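Thioredoxin reductase (Streptococcus pyogenes, PDB 5UWY) probably catalyses the NADPH-dependent reduction of thioredoxin, passing electrons through bound FAD and a redox-active cysteine pair. Local coordinates at residues 101-109 with 295-303. Numbering follows the deposited sequence.
Sequences YEAKTVIIA and AGQGVYHYL
I107 and T105 meet V299 where helix 285-304 packs on the FAD-binding Rossmann-type sheet, here through strand 105-108. The axes of strand 105-108 and helix 295-303 run nearly antiparallel, 163° between their directions and 10.0 Å apart at closest approach, so contacts follow one another in reverse order, I107 beside A295 and K104 beside L303. V299 CG2 sits between the two strand residues, 3.7 Å from I107 CD1 and 3.8 Å from T105 OG1, while CG1 also meets that hydroxyl at 3.7 Å. I107 reaches the helix with both of its branches. Its extended CG1-CD1 arm (chi2 -174°) slants across V299, while its CG2 methyl faces A295 CB at 3.9 Å.

T105 is split by polarity. A chi1 of 66° sets OG1 between the backbone N and the carbonyl carbon; this hydroxyl is hydrogen-bonded to D6 O and T7 OG1 on the adjacent strand 5-10, which satisfies it beside the apolar valine. The other branch, CG2, comes obliquely to the Y302 ring, 3.8 Å from CD2, the two side chains passing in opposite directions. Just past the C-terminal end of this strand, A109 touches FAD, whereas K104, at the corner leading from strand 100-103, meets the helix through aliphatic carbons. There the K104 and L303 side chains cross nearly at right angles, and L303 CD2 sits 3.8 Å from K104 CB and equally far from K104 CD.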
loop_
_atom_site.group_PDB
_atom_site.type_symbol
_atom_site.label_atom_id
_atom_site.label_comp_id
_atom_site.label_asym_id
_atom_site.label_seq_id
_atom_site.Cartn_x
_atom_site.Cartn_y
_atom_site.Cartn_z
ATOM N N TYR A 101 24.251 -6.553 -15.432
ATOM C CA TYR A 101 23.642 -5.305 -15.869
ATOM C C TYR A 101 23.994 -4.185 -14.898
ATOM O O TYR A 101 24.164 -4.410 -13.697
ATOM C CB TYR A 101 22.109 -5.446 -15.977
ATOM C CG TYR A 101 21.663 -6.711 -16.686
ATOM C CD1 TYR A 101 21.284 -6.690 -18.025
ATOM C CD2 TYR A 101 21.618 -7.928 -16.015
ATOM C CE1 TYR A 101 20.878 -7.844 -18.674
ATOM C CE2 TYR A 101 21.220 -9.086 -16.657
ATOM C CZ TYR A 101 20.849 -9.039 -17.984
ATOM O OH TYR A 101 20.451 -10.193 -18.618
ATOM N N GLU A 102 24.105 -2.973 -15.430
ATOM C CA GLU A 102 24.413 -1.793 -14.632
ATOM C C GLU A 102 23.180 -0.911 -14.518
ATOM O O GLU A 102 22.405 -0.784 -15.471
ATOM C CB GLU A 102 25.566 -0.998 -15.249
ATOM C CG GLU A 102 26.928 -1.642 -15.053
ATOM C CD GLU A 102 28.027 -0.924 -15.803
ATOM O OE2 GLU A 102 28.945 -0.395 -15.147
ATOM N N ALA A 103 22.996 -0.309 -13.346
ATOM C CA ALA A 103 21.876 0.598 -13.143
ATOM C C ALA A 103 22.274 1.676 -12.154
ATOM O O ALA A 103 23.177 1.496 -11.332
ATOM C CB ALA A 103 20.629 -0.129 -12.631
ATOM N N LYS A 104 21.575 2.805 -12.245
ATOM C CA LYS A 104 21.771 3.875 -11.278
ATOM C C LYS A 104 21.057 3.580 -9.964
ATOM O O LYS A 104 21.492 4.056 -8.909
ATOM C CB LYS A 104 21.287 5.207 -11.857
ATOM C CG LYS A 104 21.525 5.356 -13.351
ATOM C CD LYS A 104 21.092 6.725 -13.849
ATOM C CE LYS A 104 21.928 7.171 -15.040
ATOM N NZ LYS A 104 22.322 8.603 -14.930
ATOM N N THR A 105 19.966 2.807 -10.005
ATOM C CA THR A 105 19.246 2.407 -8.803
ATOM C C THR A 105 18.857 0.938 -8.881
ATOM O O THR A 105 18.500 0.422 -9.951
ATOM C CB THR A 105 17.976 3.247 -8.570
ATOM O OG1 THR A 105 17.025 2.992 -9.613
ATOM C CG2 THR A 105 18.294 4.735 -8.509
ATOM N N VAL A 106 18.916 0.282 -7.726
ATOM C CA VAL A 106 18.463 -1.091 -7.545
ATOM C C VAL A 106 17.320 -1.077 -6.539
ATOM O O VAL A 106 17.443 -0.481 -5.463
ATOM C CB VAL A 106 19.607 -2.003 -7.059
ATOM C CG1 VAL A 106 19.066 -3.177 -6.256
ATOM C CG2 VAL A 106 20.438 -2.483 -8.232
ATOM N N ILE A 107 16.206 -1.711 -6.893
ATOM C CA ILE A 107 15.100 -1.925 -5.965
ATOM C C ILE A 107 15.000 -3.422 -5.708
ATOM O O ILE A 107 14.781 -4.206 -6.639
ATOM C CB ILE A 107 13.775 -1.364 -6.499
ATOM C CG1 ILE A 107 13.962 0.066 -7.008
ATOM C CG2 ILE A 107 12.719 -1.382 -5.408
ATOM C CD1 ILE A 107 12.668 0.731 -7.422
ATOM N N ILE A 108 15.166 -3.818 -4.452
ATOM C CA ILE A 108 15.161 -5.226 -4.071
ATOM C C ILE A 108 13.740 -5.617 -3.687
ATOM O O ILE A 108 13.177 -5.088 -2.723
ATOM C CB ILE A 108 16.143 -5.490 -2.923
ATOM C CG1 ILE A 108 17.492 -4.850 -3.258
ATOM C CG2 ILE A 108 16.292 -6.987 -2.683
ATOM C CD1 ILE A 108 18.657 -5.460 -2.546
ATOM N N ALA A 109 13.159 -6.543 -4.448
ATOM C CA ALA A 109 11.779 -6.976 -4.267
ATOM C C ALA A 109 11.695 -8.491 -4.355
ATOM O O ALA A 109 10.758 -9.051 -4.934
ATOM C CB ALA A 109 10.859 -6.322 -5.296
ATOM N N ALA A 295 8.906 3.270 -3.493
ATOM C CA ALA A 295 10.240 3.161 -4.085
ATOM C C ALA A 295 10.247 3.628 -5.536
ATOM O O ALA A 295 11.151 4.366 -5.956
ATOM C CB ALA A 295 10.753 1.729 -3.991
ATOM N N GLY A 296 9.249 3.207 -6.315
ATOM C CA GLY A 296 9.184 3.609 -7.710
ATOM C C GLY A 296 9.132 5.114 -7.885
ATOM O O GLY A 296 9.746 5.662 -8.803
ATOM N N GLN A 297 8.408 5.808 -7.004
ATOM C CA GLN A 297 8.381 7.261 -7.110
ATOM C C GLN A 297 9.626 7.902 -6.507
ATOM O O GLN A 297 10.017 8.999 -6.925
ATOM C CB GLN A 297 7.116 7.814 -6.451
ATOM C CG GLN A 297 6.800 9.251 -6.833
ATOM C CD GLN A 297 6.771 9.461 -8.336
ATOM O OE1 GLN A 297 6.284 8.614 -9.086
ATOM N NE2 GLN A 297 7.298 10.595 -8.781
ATOM N N GLY A 298 10.269 7.240 -5.543
ATOM C CA GLY A 298 11.474 7.796 -4.952
ATOM C C GLY A 298 12.683 7.713 -5.862
ATOM O O GLY A 298 13.626 8.504 -5.724
ATOM N N VAL A 299 12.681 6.758 -6.795
ATOM C CA VAL A 299 13.769 6.664 -7.766
ATOM C C VAL A 299 13.947 7.987 -8.501
ATOM O O VAL A 299 15.071 8.484 -8.658
ATOM C CB VAL A 299 13.519 5.506 -8.746
ATOM C CG1 VAL A 299 14.432 5.639 -9.947
ATOM C CG2 VAL A 299 13.749 4.181 -8.056
ATOM N N TYR A 300 12.839 8.586 -8.951
ATOM C CA TYR A 300 12.940 9.849 -9.676
ATOM C C TYR A 300 13.583 10.932 -8.823
ATOM O O TYR A 300 14.414 11.702 -9.314
ATOM C CB TYR A 300 11.569 10.321 -10.155
ATOM C CG TYR A 300 11.605 11.762 -10.616
ATOM C CD1 TYR A 300 12.187 12.104 -11.830
ATOM C CD2 TYR A 300 11.094 12.785 -9.823
ATOM C CE1 TYR A 300 12.245 13.416 -12.252
ATOM C CE2 TYR A 300 11.149 14.102 -10.237
ATOM C CZ TYR A 300 11.725 14.412 -11.454
ATOM O OH TYR A 300 11.786 15.719 -11.878
ATOM N N HIS A 301 13.200 11.022 -7.548
ATOM C CA HIS A 301 13.767 12.049 -6.677
ATOM C C HIS A 301 15.266 11.843 -6.497
ATOM O O HIS A 301 16.060 12.788 -6.631
ATOM C CB HIS A 301 13.049 12.042 -5.325
ATOM C CG HIS A 301 13.323 13.251 -4.485
ATOM N ND1 HIS A 301 13.833 13.169 -3.207
ATOM C CD2 HIS A 301 13.157 14.570 -4.740
ATOM C CE1 HIS A 301 13.967 14.386 -2.710
ATOM N NE2 HIS A 301 13.565 15.254 -3.620
ATOM N N TYR A 302 15.673 10.603 -6.205
ATOM C CA TYR A 302 17.096 10.310 -6.056
ATOM C C TYR A 302 17.871 10.663 -7.322
ATOM O O TYR A 302 18.968 11.228 -7.248
ATOM C CB TYR A 302 17.297 8.836 -5.693
ATOM C CG TYR A 302 18.750 8.434 -5.537
ATOM C CD1 TYR A 302 19.435 8.678 -4.353
ATOM C CD2 TYR A 302 19.436 7.810 -6.573
ATOM C CE1 TYR A 302 20.763 8.313 -4.205
ATOM C CE2 TYR A 302 20.763 7.444 -6.436
ATOM C CZ TYR A 302 21.421 7.696 -5.249
ATOM O OH TYR A 302 22.742 7.333 -5.107
ATOM N N LEU A 303 17.310 10.351 -8.495
ATOM C CA LEU A 303 18.002 10.664 -9.742
ATOM C C LEU A 303 18.064 12.167 -9.987
ATOM O O LEU A 303 19.082 12.683 -10.459
ATOM C CB LEU A 303 17.323 9.965 -10.920
ATOM C CG LEU A 303 17.469 8.446 -11.011
ATOM C CD1 LEU A 303 16.740 7.910 -12.235
ATOM C CD2 LEU A 303 18.938 8.053 -11.033
#